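Local structure of glycosyl transferase (Staphylococcus aureus, 5U02) at residues Met305-Leu310 against Lys345-His350; Asn288-Thr293 against Ile329-Asp334; Asp202-Leu207 against Ala245-Asn250; Asn251-Leu256 against Ile274-Ser279; Phe146-Ile151 against Tyr299-Gly304. The protein is a glycosyl transferase whose modelled part joins a helical linker domain to two beta-sheet domains of the E-set clan, in an assembly of three subunits. All blocks are in the same frame, centred on the assembly; numbering follows the deposited sequence.

How the interactions relate
Interactions 1 and 2 hold strands of the same seven-stranded antiparallel sheet, and touch where Val308 packs on Ile290 and Leu331. Interaction 1 is buried; interaction 2 is partly exposed at its turn end. Both rest on backbone bonds. Interactions 3 and 4 share the hairpin of strands 245-249 and 252-260 in the other large sheet. Interaction 3 is partly buried and hangs on one lysine. Interaction 4 lies at the surface, where one backbone bond, a water bridge and a methyl over a ring make the contact. Interaction 5 is buried and joins segments from the two E-set domains; its contacts are mainly side-chain ones. Glu302 connects it to the end of interaction 1, while Tyr299 reaches interaction 4.

Interaction 1. Residues Met305-Leu310 against Lys345-His350; sequences MASVVL and KLNTAH
Ser307 and Asn347 form one hydrogen-bonded antiparallel pair between strands 304-310 and 345-347, neighbours in the seven-stranded antiparallel sheet of the second E-set domain. Val309 and Lys345 form the next. Asn347 N gives a straight bond to Ser307 O at 2.9 Å, and Asn347 O accepts from Ser307 N. Val309 N bonds Lys345 O at 2.9 Å, with an N-H...O angle of 170°. The return bond, from Lys345 N to Val309 O, is longer and more bent. Between these pairs, Val308 and Leu346 face the opposite side of the sheet and pack on residues of strand 326-331. Packing is tight beside Asn347. Ala306 CB sits 3.1 Å from Asn347 O, and Ser307 OG meets Asn347 CB at 3.5 Å. That hydroxyl is turned between its backbone N and carbonyl carbon (chi1 64°). Met318 of the second subunit covers the face of Ser307, Val309 and Asn347. The ends are looser. At Thr348 the chain leaves the strand, and Met305 O lies 3.2 Å from Ala349 N, too bent for a bond. At the other end the partly exposed Lys345 lays its CB alongside Val309 CB at 3.7 Å, then a bend at chi3 (-56°) helps lead the amine away. The backbone thus carries the polar bonding, while the side chains offer mostly apolar contact; Ser307 OG is buried with no partner in the model.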
# COMPACT_ATOMS: atom_id res chain seq x y z
N MET A 305 -11.01 13.49 23.69
CA MET A 305 -11.17 12.85 24.99
C MET A 305 -9.82 12.59 25.64
O MET A 305 -8.83 12.29 24.98
CB MET A 305 -11.94 11.54 24.84
CG MET A 305 -13.33 11.72 24.29
SD MET A 305 -14.09 10.16 23.83
CE MET A 305 -15.53 10.75 22.93
N ALA A 306 -9.80 12.72 26.97
CA ALA A 306 -8.60 12.49 27.76
C ALA A 306 -9.05 12.06 29.14
O ALA A 306 -10.22 12.15 29.49
CB ALA A 306 -7.72 13.75 27.81
N SER A 307 -8.09 11.56 29.93
CA SER A 307 -8.40 11.14 31.28
C SER A 307 -7.15 11.24 32.13
O SER A 307 -6.02 11.18 31.62
CB SER A 307 -8.95 9.70 31.31
OG SER A 307 -7.98 8.77 30.87
N VAL A 308 -7.36 11.42 33.44
CA VAL A 308 -6.30 11.35 34.43
C VAL A 308 -6.63 10.22 35.39
O VAL A 308 -7.78 10.05 35.80
CB VAL A 308 -6.13 12.68 35.20
CG1 VAL A 308 -5.49 13.73 34.29
CG2 VAL A 308 -7.46 13.18 35.73
N VAL A 309 -5.61 9.43 35.72
CA VAL A 309 -5.78 8.22 36.52
C VAL A 309 -5.07 8.43 37.84
O VAL A 309 -3.89 8.80 37.87
CB VAL A 309 -5.24 6.98 35.79
CG1 VAL A 309 -5.33 5.76 36.69
CG2 VAL A 309 -5.99 6.75 34.50
N LEU A 310 -5.79 8.21 38.94
CA LEU A 310 -5.20 8.12 40.26
C LEU A 310 -5.13 6.65 40.67
O LEU A 310 -5.62 5.76 39.97
CB LEU A 310 -6.00 8.94 41.27
CG LEU A 310 -6.07 10.45 40.99
CD1 LEU A 310 -7.35 10.81 40.25
CD2 LEU A 310 -5.94 11.26 42.26
N LYS A 345 -1.16 8.77 36.14
CA LYS A 345 -1.21 8.49 34.72
C LYS A 345 -2.03 9.56 34.01
O LYS A 345 -3.06 10.00 34.53
CB LYS A 345 -1.81 7.11 34.46
CG LYS A 345 -1.47 6.50 33.12
CD LYS A 345 -1.89 5.03 33.08
CE LYS A 345 -1.26 4.25 34.22
NZ LYS A 345 -1.68 2.82 34.23
N LEU A 346 -1.57 9.97 32.83
CA LEU A 346 -2.27 10.94 32.00
C LEU A 346 -2.46 10.33 30.62
O LEU A 346 -1.50 9.84 30.02
CB LEU A 346 -1.50 12.26 31.90
CG LEU A 346 -2.24 13.41 31.22
CD1 LEU A 346 -2.03 14.71 31.98
CD2 LEU A 346 -1.80 13.56 29.77
N ASN A 347 -3.70 10.37 30.12
CA ASN A 347 -4.03 9.76 28.84
C ASN A 347 -4.64 10.79 27.91
O ASN A 347 -5.49 11.59 28.32
CB ASN A 347 -5.01 8.59 29.01
CG ASN A 347 -4.34 7.33 29.51
OD1 ASN A 347 -3.58 7.36 30.48
ND2 ASN A 347 -4.61 6.21 28.85
N THR A 348 -4.21 10.77 26.65
CA THR A 348 -4.91 11.44 25.57
C THR A 348 -5.78 10.42 24.86
O THR A 348 -5.95 9.29 25.33
CB THR A 348 -3.92 12.12 24.61
OG1 THR A 348 -3.10 11.12 23.99
CG2 THR A 348 -3.04 13.10 25.37
N ALA A 349 -6.33 10.79 23.70
CA ALA A 349 -7.29 9.92 23.02
C ALA A 349 -6.67 8.59 22.59
O ALA A 349 -7.36 7.57 22.59
CB ALA A 349 -7.89 10.65 21.81
N HIS A 350 -5.39 8.58 22.23
CA HIS A 350 -4.76 7.36 21.75
C HIS A 350 -3.48 6.98 22.49
O HIS A 350 -2.92 5.91 22.19
CB HIS A 350 -4.42 7.47 20.26
CG HIS A 350 -5.62 7.68 19.38
ND1 HIS A 350 -6.09 8.93 19.05
CD2 HIS A 350 -6.42 6.79 18.73
CE1 HIS A 350 -7.14 8.81 18.26
NE2 HIS A 350 -7.36 7.52 18.05

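Interaction 2. Residues Asn288-Thr293 against Ile329-Asp334; sequences NKIILT and ILLSKD
Ile290 and Ile329 satisfy each other's backbone groups. Ile329 N gives to Ile290 O at 2.8 Å. Ile290 N gives to Ile329 O at 3.0 Å. Two residues along, Leu331 N bonds Asn288 O at 2.7 Å. Lys289 and Leu330, the non-hydrogen-bonded pair between, leave a CA-H...O contact from Lys289 CA to Ile329 O. Leu330 turns its own backbone groups to Met318 on strand 313-323. The side chains split by face. Ile290 CD1 meets Leu331 CD1 at 3.7 Å, on the face where Val308 also packs. On the other face Leu330 CD1 touches Lys289 CE, also at 3.7 Å. Asn288, just before the strand, lies alongside Leu330. Lys289, extended beyond CG, carries its amine past the leucine methyl to a salt bridge with Asp312 of the third subunit and a long, weak ion pair with Glu328. Asn288 ND2 makes a weak bond to the backbone of the same Asp312. Strands 289-294 and 326-331 are thus neighbours in an antiparallel sheet, with an apolar face inward and a mixed face, with lysine and leucine, at a subunit boundary, consistent with a beta domain of the E-set clan.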
# COMPACT_ATOMS: atom_id res chain seq x y z
N ASN A 288 -11.46 22.28 38.01
CA ASN A 288 -11.77 21.24 37.04
C ASN A 288 -10.91 21.31 35.79
O ASN A 288 -11.26 20.70 34.77
CB ASN A 288 -13.26 21.30 36.66
CG ASN A 288 -13.64 22.62 35.99
OD1 ASN A 288 -12.91 23.61 36.07
ND2 ASN A 288 -14.80 22.64 35.33
N LYS A 289 -9.80 22.04 35.82
CA LYS A 289 -8.97 22.23 34.64
C LYS A 289 -7.51 21.95 34.96
O LYS A 289 -6.96 22.51 35.92
CB LYS A 289 -9.12 23.65 34.07
CG LYS A 289 -10.44 23.87 33.34
CD LYS A 289 -10.63 25.34 32.95
CE LYS A 289 -11.94 25.53 32.21
NZ LYS A 289 -12.33 26.97 32.07
N ILE A 290 -6.89 21.09 34.16
CA ILE A 290 -5.47 20.78 34.26
C ILE A 290 -4.77 21.46 33.09
O ILE A 290 -5.22 21.35 31.95
CB ILE A 290 -5.23 19.27 34.28
CG1 ILE A 290 -5.98 18.64 35.45
CG2 ILE A 290 -3.74 18.95 34.37
CD1 ILE A 290 -6.03 17.12 35.43
N ILE A 291 -3.70 22.19 33.38
CA ILE A 291 -2.99 22.98 32.39
C ILE A 291 -1.58 22.41 32.22
O ILE A 291 -0.82 22.33 33.19
CB ILE A 291 -2.92 24.47 32.78
CG1 ILE A 291 -4.32 25.03 33.05
CG2 ILE A 291 -2.24 25.27 31.68
CD1 ILE A 291 -5.22 25.01 31.84
N LEU A 292 -1.25 22.04 30.99
CA LEU A 292 0.10 21.61 30.65
C LEU A 292 0.79 22.75 29.91
O LEU A 292 0.28 23.22 28.89
CB LEU A 292 0.07 20.35 29.78
CG LEU A 292 -0.63 19.12 30.36
CD1 LEU A 292 -0.55 17.97 29.38
CD2 LEU A 292 -0.03 18.74 31.71
N THR A 293 1.93 23.19 30.44
CA THR A 293 2.66 24.32 29.87
C THR A 293 4.04 23.85 29.41
O THR A 293 4.82 23.33 30.22
CB THR A 293 2.79 25.46 30.87
OG1 THR A 293 1.49 25.79 31.38
CG2 THR A 293 3.37 26.69 30.20
N ILE A 329 -7.06 20.57 29.94
CA ILE A 329 -7.85 19.35 30.08
C ILE A 329 -9.02 19.71 30.98
O ILE A 329 -8.86 19.87 32.19
CB ILE A 329 -7.02 18.19 30.65
CG1 ILE A 329 -5.87 17.85 29.69
CG2 ILE A 329 -7.91 16.98 30.87
CD1 ILE A 329 -4.94 16.77 30.20
N LEU A 330 -10.20 19.87 30.37
CA LEU A 330 -11.42 20.21 31.09
C LEU A 330 -12.01 18.92 31.66
O LEU A 330 -12.61 18.13 30.94
CB LEU A 330 -12.41 20.91 30.17
CG LEU A 330 -13.78 21.27 30.75
CD1 LEU A 330 -13.62 22.21 31.94
CD2 LEU A 330 -14.69 21.87 29.69
N LEU A 331 -11.85 18.72 32.97
CA LEU A 331 -12.27 17.49 33.62
C LEU A 331 -13.79 17.43 33.75
O LEU A 331 -14.49 18.44 33.73
CB LEU A 331 -11.62 17.37 35.00
CG LEU A 331 -10.10 17.27 35.03
CD1 LEU A 331 -9.62 17.30 36.46
CD2 LEU A 331 -9.66 16.00 34.33
N SER A 332 -14.29 16.20 33.91
CA SER A 332 -15.73 15.98 34.05
C SER A 332 -16.24 16.28 35.46
O SER A 332 -17.46 16.34 35.65
CB SER A 332 -16.08 14.54 33.69
OG SER A 332 -15.58 13.64 34.67
N LYS A 333 -15.35 16.46 36.43
CA LYS A 333 -15.74 16.81 37.78
C LYS A 333 -14.58 17.56 38.44
O LYS A 333 -13.50 17.69 37.87
CB LYS A 333 -16.11 15.57 38.60
CG LYS A 333 -14.93 14.66 38.91
CD LYS A 333 -15.31 13.59 39.92
CE LYS A 333 -14.09 12.81 40.38
NZ LYS A 333 -14.42 11.81 41.43
N ASP A 334 -14.83 18.05 39.65
CA ASP A 334 -13.80 18.74 40.40
C ASP A 334 -12.76 17.76 40.92
O ASP A 334 -13.06 16.59 41.21
CB ASP A 334 -14.40 19.52 41.57
CG ASP A 334 -15.08 20.80 41.14
OD1 ASP A 334 -14.91 21.21 39.98
OD2 ASP A 334 -15.78 21.40 41.98

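Interaction 3. Residues Asp202-Leu207 against Ala245-Asn250; sequences DIKAYL and ALIHLN
Lys204, near the end of a short helical segment, reaches across to strand 245-249. Its CB directs the side chain toward the strand. CG then meets the methyl CG2 of Ile247 at 3.8 Å. CD packs on the same methyl at 3.6 Å and also lies 3.3 Å from His248 O. At chi3 (-50°) the chain bends, which brings CE alongside that oxygen. NZ closes the run with a hydrogen bond to His248 O at 2.8 Å. It arrives almost straight out from the carbonyl, with a C=O...N angle of 176°. The lysine and isoleucine side chains run antiparallel alongside one another; the aliphatic part packs on Ile247 while the amine reaches one residue further. The strand is one arm of a beta hairpin with strand 252-260, in the antiparallel sheet of the first E-set domain. Ile247 pairs its backbone with Tyr254 there, and this leaves His248 O pointing to the lysine side. Leu249 CD2 rests against the backbone carbonyl, 3.5 Å from Lys204 O. The apolar contact is between Leu207 CD1 and Ile247 CD1 at 3.9 Å, the two side chains nearly perpendicular. Met182 of strand 181-190 also packs on Leu207.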
# COMPACT_ATOMS: atom_id res chain seq x y z
N ASP A 202 3.56 3.51 15.38
CA ASP A 202 4.23 2.66 14.40
C ASP A 202 5.74 2.89 14.36
O ASP A 202 6.49 1.96 14.06
CB ASP A 202 3.63 2.88 13.00
CG ASP A 202 2.21 2.35 12.87
OD1 ASP A 202 1.51 2.79 11.93
OD2 ASP A 202 1.79 1.52 13.70
N ILE A 203 6.20 4.11 14.64
CA ILE A 203 7.61 4.47 14.50
C ILE A 203 8.32 4.64 15.83
O ILE A 203 9.53 4.88 15.84
CB ILE A 203 7.78 5.74 13.64
CG1 ILE A 203 7.31 6.98 14.39
CG2 ILE A 203 7.02 5.61 12.33
CD1 ILE A 203 7.55 8.27 13.61
N LYS A 204 7.60 4.52 16.96
CA LYS A 204 8.22 4.68 18.27
C LYS A 204 9.37 3.71 18.49
O LYS A 204 10.40 4.06 19.08
CB LYS A 204 7.18 4.50 19.37
CG LYS A 204 6.67 5.78 19.98
CD LYS A 204 6.26 5.58 21.43
CE LYS A 204 5.33 4.40 21.62
NZ LYS A 204 4.70 4.43 22.97
N ALA A 205 9.21 2.46 18.05
CA ALA A 205 10.22 1.45 18.31
C ALA A 205 11.51 1.69 17.53
O ALA A 205 12.57 1.22 17.95
CB ALA A 205 9.67 0.06 17.99
N TYR A 206 11.44 2.41 16.41
CA TYR A 206 12.58 2.59 15.53
C TYR A 206 13.28 3.94 15.71
O TYR A 206 14.48 4.04 15.41
CB TYR A 206 12.15 2.42 14.07
CG TYR A 206 11.35 1.16 13.83
CD1 TYR A 206 11.91 -0.09 14.09
CD2 TYR A 206 10.05 1.21 13.35
CE1 TYR A 206 11.19 -1.25 13.88
CE2 TYR A 206 9.32 0.05 13.13
CZ TYR A 206 9.90 -1.18 13.40
OH TYR A 206 9.19 -2.34 13.19
N LEU A 207 12.57 4.95 16.20
CA LEU A 207 13.16 6.27 16.40
C LEU A 207 14.38 6.31 17.31
O LEU A 207 15.30 7.09 17.01
CB LEU A 207 12.09 7.23 16.95
CG LEU A 207 11.11 7.85 15.97
CD1 LEU A 207 9.96 8.50 16.73
CD2 LEU A 207 11.81 8.87 15.10
N ALA A 245 6.47 17.17 19.95
CA ALA A 245 5.49 16.17 20.36
C ALA A 245 6.11 15.29 21.44
O ALA A 245 7.27 14.89 21.34
CB ALA A 245 5.06 15.31 19.17
N LEU A 246 5.32 14.99 22.47
CA LEU A 246 5.79 14.17 23.58
C LEU A 246 5.63 12.69 23.23
O LEU A 246 4.55 12.26 22.79
CB LEU A 246 5.02 14.50 24.86
CG LEU A 246 5.45 13.77 26.13
CD1 LEU A 246 6.83 14.21 26.57
CD2 LEU A 246 4.42 14.00 27.23
N ILE A 247 6.69 11.92 23.44
CA ILE A 247 6.71 10.49 23.16
C ILE A 247 7.12 9.77 24.43
O ILE A 247 8.01 10.23 25.16
CB ILE A 247 7.67 10.17 21.99
CG1 ILE A 247 7.07 10.64 20.67
CG2 ILE A 247 8.03 8.68 21.96
CD1 ILE A 247 7.98 10.48 19.47
N HIS A 248 6.45 8.65 24.72
CA HIS A 248 6.71 7.84 25.91
C HIS A 248 7.15 6.45 25.47
O HIS A 248 6.44 5.78 24.71
CB HIS A 248 5.47 7.74 26.80
CG HIS A 248 5.71 7.10 28.13
ND1 HIS A 248 6.84 7.35 28.88
CD2 HIS A 248 4.97 6.23 28.85
CE1 HIS A 248 6.78 6.66 30.01
NE2 HIS A 248 5.65 5.97 30.01
N LEU A 249 8.29 6.00 25.98
CA LEU A 249 8.91 4.80 25.45
C LEU A 249 9.72 4.14 26.55
O LEU A 249 10.73 4.71 26.99
CB LEU A 249 9.77 5.15 24.25
CG LEU A 249 10.47 4.02 23.53
CD1 LEU A 249 9.46 3.03 22.99
CD2 LEU A 249 11.24 4.63 22.42
N ASN A 250 9.29 2.96 26.99
CA ASN A 250 9.99 2.18 28.00
C ASN A 250 10.31 3.03 29.23
O ASN A 250 11.47 3.23 29.60
CB ASN A 250 11.26 1.54 27.43
CG ASN A 250 10.98 0.28 26.64
OD1 ASN A 250 10.88 0.30 25.41
ND2 ASN A 250 10.86 -0.84 27.35

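Interaction 4. Residues Asn251-Leu256 against Ile274-Ser279; sequences NDFYRL and ITLTDS
Phe253 and Ile274 meet at the edge where strand 252-260 of an antiparallel sheet faces the segment running into the short helix 276-279. Ile274 N bonds Phe253 O at 3.1 Å. The donor stands above the carbonyl plane, 38° out of it, although the N-H...O angle is a straight 168°. A water joins Phe253 N and Ile274 O: it accepts from the first and donates to the second at 2.7 Å. Leu276, the first residue of the helix, lays its CD2 over one face of the Phe253 ring, in a CH-pi contact 3.9 Å from the centroid. The methyl sits off centre and is nearest to CZ. His248 also stacks on this ring. Further along, Ile274 CG2 packs on Arg255 CG at 3.7 Å. Placed opposite its own carbonyl carbon, this methyl lies against the arginine chain. Arg255 runs extended to NE past it. Its NH1 bonds Thr257 OG1, and a bound imidazole, probably from the crystallisation liquor, is about 3 Å from the side chain between nearest atoms. Phe253 N and Ile274 O are therefore not left bare: water bridges them, and apolar contacts carry the link on to the helix.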
# COMPACT_ATOMS: atom_id res chain seq x y z
N ASN A 251 9.25 3.55 29.85
CA ASN A 251 9.27 4.35 31.07
C ASN A 251 9.98 5.69 30.90
O ASN A 251 10.04 6.46 31.87
CB ASN A 251 9.93 3.60 32.24
CG ASN A 251 9.33 2.23 32.46
OD1 ASN A 251 9.94 1.21 32.15
ND2 ASN A 251 8.11 2.19 33.00
N ASP A 252 10.50 6.01 29.72
CA ASP A 252 11.26 7.23 29.49
C ASP A 252 10.50 8.17 28.56
O ASP A 252 9.68 7.74 27.74
CB ASP A 252 12.63 6.90 28.89
CG ASP A 252 13.37 5.88 29.70
OD1 ASP A 252 13.43 6.04 30.94
OD2 ASP A 252 13.88 4.90 29.11
N PHE A 253 10.79 9.46 28.69
CA PHE A 253 10.13 10.49 27.91
C PHE A 253 11.09 11.09 26.90
O PHE A 253 12.29 11.25 27.16
CB PHE A 253 9.58 11.58 28.82
CG PHE A 253 8.33 11.17 29.55
CD1 PHE A 253 7.09 11.36 28.98
CD2 PHE A 253 8.41 10.58 30.80
CE1 PHE A 253 5.94 10.98 29.64
CE2 PHE A 253 7.27 10.19 31.47
CZ PHE A 253 6.03 10.39 30.88
N TYR A 254 10.55 11.42 25.73
CA TYR A 254 11.31 11.99 24.62
C TYR A 254 10.50 13.09 23.97
O TYR A 254 9.27 13.17 24.13
CB TYR A 254 11.66 10.94 23.56
CG TYR A 254 12.43 9.74 24.08
CD1 TYR A 254 11.79 8.70 24.73
CD2 TYR A 254 13.80 9.63 23.86
CE1 TYR A 254 12.49 7.60 25.19
CE2 TYR A 254 14.51 8.53 24.32
CZ TYR A 254 13.85 7.52 24.98
OH TYR A 254 14.55 6.43 25.43
N ARG A 255 11.19 13.95 23.23
CA ARG A 255 10.54 14.92 22.36
C ARG A 255 10.89 14.59 20.92
O ARG A 255 12.02 14.18 20.62
CB ARG A 255 10.94 16.36 22.70
CG ARG A 255 12.43 16.70 22.59
CD ARG A 255 12.64 18.20 22.78
NE ARG A 255 14.04 18.58 22.98
CZ ARG A 255 14.83 19.04 22.01
NH1 ARG A 255 14.36 19.15 20.77
NH2 ARG A 255 16.09 19.38 22.27
N LEU A 256 9.90 14.73 20.04
CA LEU A 256 10.09 14.66 18.59
C LEU A 256 9.88 16.07 18.06
O LEU A 256 8.78 16.63 18.20
CB LEU A 256 9.11 13.66 17.95
CG LEU A 256 9.21 13.39 16.45
CD1 LEU A 256 10.58 12.85 16.12
CD2 LEU A 256 8.13 12.41 15.98
N ILE A 274 14.16 13.66 27.27
CA ILE A 274 13.84 14.80 28.12
C ILE A 274 13.53 14.28 29.52
O ILE A 274 13.33 13.08 29.73
CB ILE A 274 12.65 15.63 27.60
CG1 ILE A 274 11.37 14.80 27.60
CG2 ILE A 274 12.92 16.20 26.21
CD1 ILE A 274 10.14 15.59 27.29
N THR A 275 13.49 15.20 30.47
CA THR A 275 12.94 14.97 31.80
C THR A 275 11.62 15.72 31.87
O THR A 275 11.60 16.95 31.77
CB THR A 275 13.91 15.44 32.89
OG1 THR A 275 15.08 14.62 32.87
CG2 THR A 275 13.25 15.34 34.26
N LEU A 276 10.52 14.97 32.02
CA LEU A 276 9.19 15.55 31.84
C LEU A 276 8.99 16.78 32.72
O LEU A 276 8.50 17.82 32.26
CB LEU A 276 8.13 14.49 32.13
CG LEU A 276 6.67 14.90 31.89
CD1 LEU A 276 6.46 15.32 30.45
CD2 LEU A 276 5.73 13.76 32.26
N THR A 277 9.38 16.69 33.99
CA THR A 277 9.12 17.80 34.90
C THR A 277 10.04 18.99 34.64
O THR A 277 9.74 20.09 35.10
CB THR A 277 9.22 17.31 36.35
OG1 THR A 277 8.66 18.31 37.23
CG2 THR A 277 10.66 17.00 36.75
N ASP A 278 11.14 18.80 33.90
CA ASP A 278 11.96 19.92 33.46
C ASP A 278 11.42 20.61 32.22
O ASP A 278 11.78 21.77 31.96
CB ASP A 278 13.40 19.46 33.18
CG ASP A 278 14.20 19.26 34.44
OD1 ASP A 278 13.75 19.73 35.50
OD2 ASP A 278 15.28 18.64 34.37
N SER A 279 10.57 19.94 31.44
CA SER A 279 10.11 20.48 30.17
C SER A 279 8.66 20.92 30.17
O SER A 279 8.31 21.84 29.43
CB SER A 279 10.29 19.43 29.06
OG SER A 279 11.64 19.05 28.93
O HOH W 1 12.60 10.71 30.82

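Interaction 5. Residues Phe146-Ile151 against Tyr299-Gly304; sequences FDNHKI and YVFEEG
Asn148 uses a side-chain oxygen to hold the backbone of Glu302 where no regular strand pairing exists. Its OD1 accepts from Glu302 N at 2.8 Å, with a C=O...N angle of 173°. The same oxygen lies close to Phe301 CA, and the amide carbon CG rests 3.6 Å from Phe301 CD2. The Asn148 and Phe301 side chains run roughly perpendicular, while the amide and ring planes are about 50° apart. At its other end, ND2 bonds Tyr353 OH and Thr348 OG1, so the amide is held at both its oxygen and its nitrogen. Asp147 shapes the turn that presents it. Its OD1 accepts from His149 N at 2.7 Å and from Lys150 N at 2.9 Å, an Asx turn extended to an Asx motif. Its CB and OD2 then lean on Glu302. The Glu302 carboxylate comes to His149 obliquely, with no stack, though the planes are 5° apart. It touches mainly CB and the CG side of the ring, and His149 CB is 3.6 Å from Glu302 CD. Glu302 OE1 is taken by His350 N and Thr348 OG1, partners that probably offset the cost of burying a carboxylate near Asp147. On the apolar side Val300 CG2 sits over one face of the Phe146 ring, 3.8 Å from the centroid. With Phe146 CG between backbone N and carbonyl carbon, the ring lies against this methyl. The whole is a tight hairpin turn, between strands 138-146 and 150-159, docked on the segment leading into strand 304-310: an interface between tandem beta domains, here the two E-set domains.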
# COMPACT_ATOMS: atom_id res chain seq x y z
N PHE A 146 1.01 17.90 13.16
CA PHE A 146 1.42 16.80 14.02
C PHE A 146 0.95 17.05 15.44
O PHE A 146 0.61 18.18 15.82
CB PHE A 146 2.94 16.58 13.97
CG PHE A 146 3.74 17.63 14.71
CD1 PHE A 146 3.79 18.94 14.26
CD2 PHE A 146 4.48 17.28 15.83
CE1 PHE A 146 4.54 19.89 14.94
CE2 PHE A 146 5.24 18.23 16.50
CZ PHE A 146 5.26 19.54 16.05
N ASP A 147 0.91 15.97 16.21
CA ASP A 147 0.61 15.99 17.63
C ASP A 147 1.31 14.78 18.26
O ASP A 147 2.14 14.13 17.61
CB ASP A 147 -0.90 16.01 17.88
CG ASP A 147 -1.64 14.92 17.12
OD1 ASP A 147 -1.18 13.76 17.13
OD2 ASP A 147 -2.68 15.23 16.50
N ASN A 148 0.96 14.47 19.51
CA ASN A 148 1.58 13.33 20.19
C ASN A 148 1.08 11.98 19.67
O ASN A 148 1.51 10.94 20.18
CB ASN A 148 1.31 13.41 21.70
CG ASN A 148 -0.15 13.25 22.04
OD1 ASN A 148 -1.00 13.99 21.55
ND2 ASN A 148 -0.46 12.25 22.87
N HIS A 149 0.22 11.98 18.66
CA HIS A 149 -0.39 10.76 18.14
C HIS A 149 0.01 10.45 16.70
O HIS A 149 0.25 9.28 16.38
CB HIS A 149 -1.92 10.86 18.28
CG HIS A 149 -2.68 9.82 17.52
ND1 HIS A 149 -3.45 10.11 16.41
CD2 HIS A 149 -2.77 8.48 17.69
CE1 HIS A 149 -3.99 9.00 15.95
NE2 HIS A 149 -3.59 7.99 16.71
N LYS A 150 0.14 11.46 15.85
CA LYS A 150 0.54 11.21 14.47
C LYS A 150 1.08 12.48 13.83
O LYS A 150 0.87 13.59 14.32
CB LYS A 150 -0.63 10.68 13.63
CG LYS A 150 -1.78 11.66 13.50
CD LYS A 150 -2.85 11.14 12.55
CE LYS A 150 -4.00 12.14 12.44
NZ LYS A 150 -5.05 11.67 11.50
N ILE A 151 1.79 12.29 12.72
CA ILE A 151 2.20 13.36 11.83
C ILE A 151 1.42 13.21 10.54
O ILE A 151 1.33 12.11 9.98
CB ILE A 151 3.72 13.31 11.56
CG1 ILE A 151 4.51 13.46 12.86
CG2 ILE A 151 4.12 14.37 10.54
CD1 ILE A 151 5.97 13.03 12.72
N TYR A 299 4.41 22.14 23.05
CA TYR A 299 4.10 20.73 22.83
C TYR A 299 2.66 20.63 22.35
O TYR A 299 1.74 21.17 22.98
CB TYR A 299 4.28 19.91 24.11
CG TYR A 299 5.72 19.52 24.38
CD1 TYR A 299 6.59 20.39 25.04
CD2 TYR A 299 6.20 18.29 23.97
CE1 TYR A 299 7.90 20.03 25.28
CE2 TYR A 299 7.51 17.92 24.21
CZ TYR A 299 8.36 18.80 24.86
OH TYR A 299 9.66 18.44 25.09
N VAL A 300 2.46 19.94 21.23
CA VAL A 300 1.15 19.80 20.62
C VAL A 300 0.60 18.43 20.97
O VAL A 300 1.28 17.41 20.79
CB VAL A 300 1.20 20.01 19.09
CG1 VAL A 300 1.21 21.49 18.77
CG2 VAL A 300 2.42 19.32 18.50
N PHE A 301 -0.63 18.40 21.47
CA PHE A 301 -1.32 17.16 21.81
C PHE A 301 -2.59 17.06 20.98
O PHE A 301 -3.17 18.07 20.57
CB PHE A 301 -1.66 17.10 23.31
CG PHE A 301 -0.46 16.98 24.21
CD1 PHE A 301 0.27 18.11 24.57
CD2 PHE A 301 -0.05 15.75 24.68
CE1 PHE A 301 1.38 18.00 25.38
CE2 PHE A 301 1.06 15.63 25.49
CZ PHE A 301 1.78 16.76 25.85
N GLU A 302 -3.01 15.82 20.72
CA GLU A 302 -4.25 15.60 20.00
C GLU A 302 -5.44 16.06 20.84
O GLU A 302 -5.55 15.72 22.02
CB GLU A 302 -4.40 14.13 19.63
CG GLU A 302 -4.05 13.16 20.76
CD GLU A 302 -4.55 11.74 20.50
OE1 GLU A 302 -4.24 10.86 21.33
OE2 GLU A 302 -5.26 11.52 19.50
N GLU A 303 -6.33 16.83 20.23
CA GLU A 303 -7.50 17.31 20.95
C GLU A 303 -8.56 16.22 21.00
O GLU A 303 -8.63 15.34 20.14
CB GLU A 303 -8.05 18.57 20.29
CG GLU A 303 -7.09 19.76 20.36
CD GLU A 303 -7.74 21.06 19.94
OE1 GLU A 303 -8.38 21.09 18.87
OE2 GLU A 303 -7.63 22.05 20.69
N GLY A 304 -9.39 16.28 22.04
CA GLY A 304 -10.46 15.31 22.20
C GLY A 304 -10.48 14.70 23.58
O GLY A 304 -10.00 15.31 24.54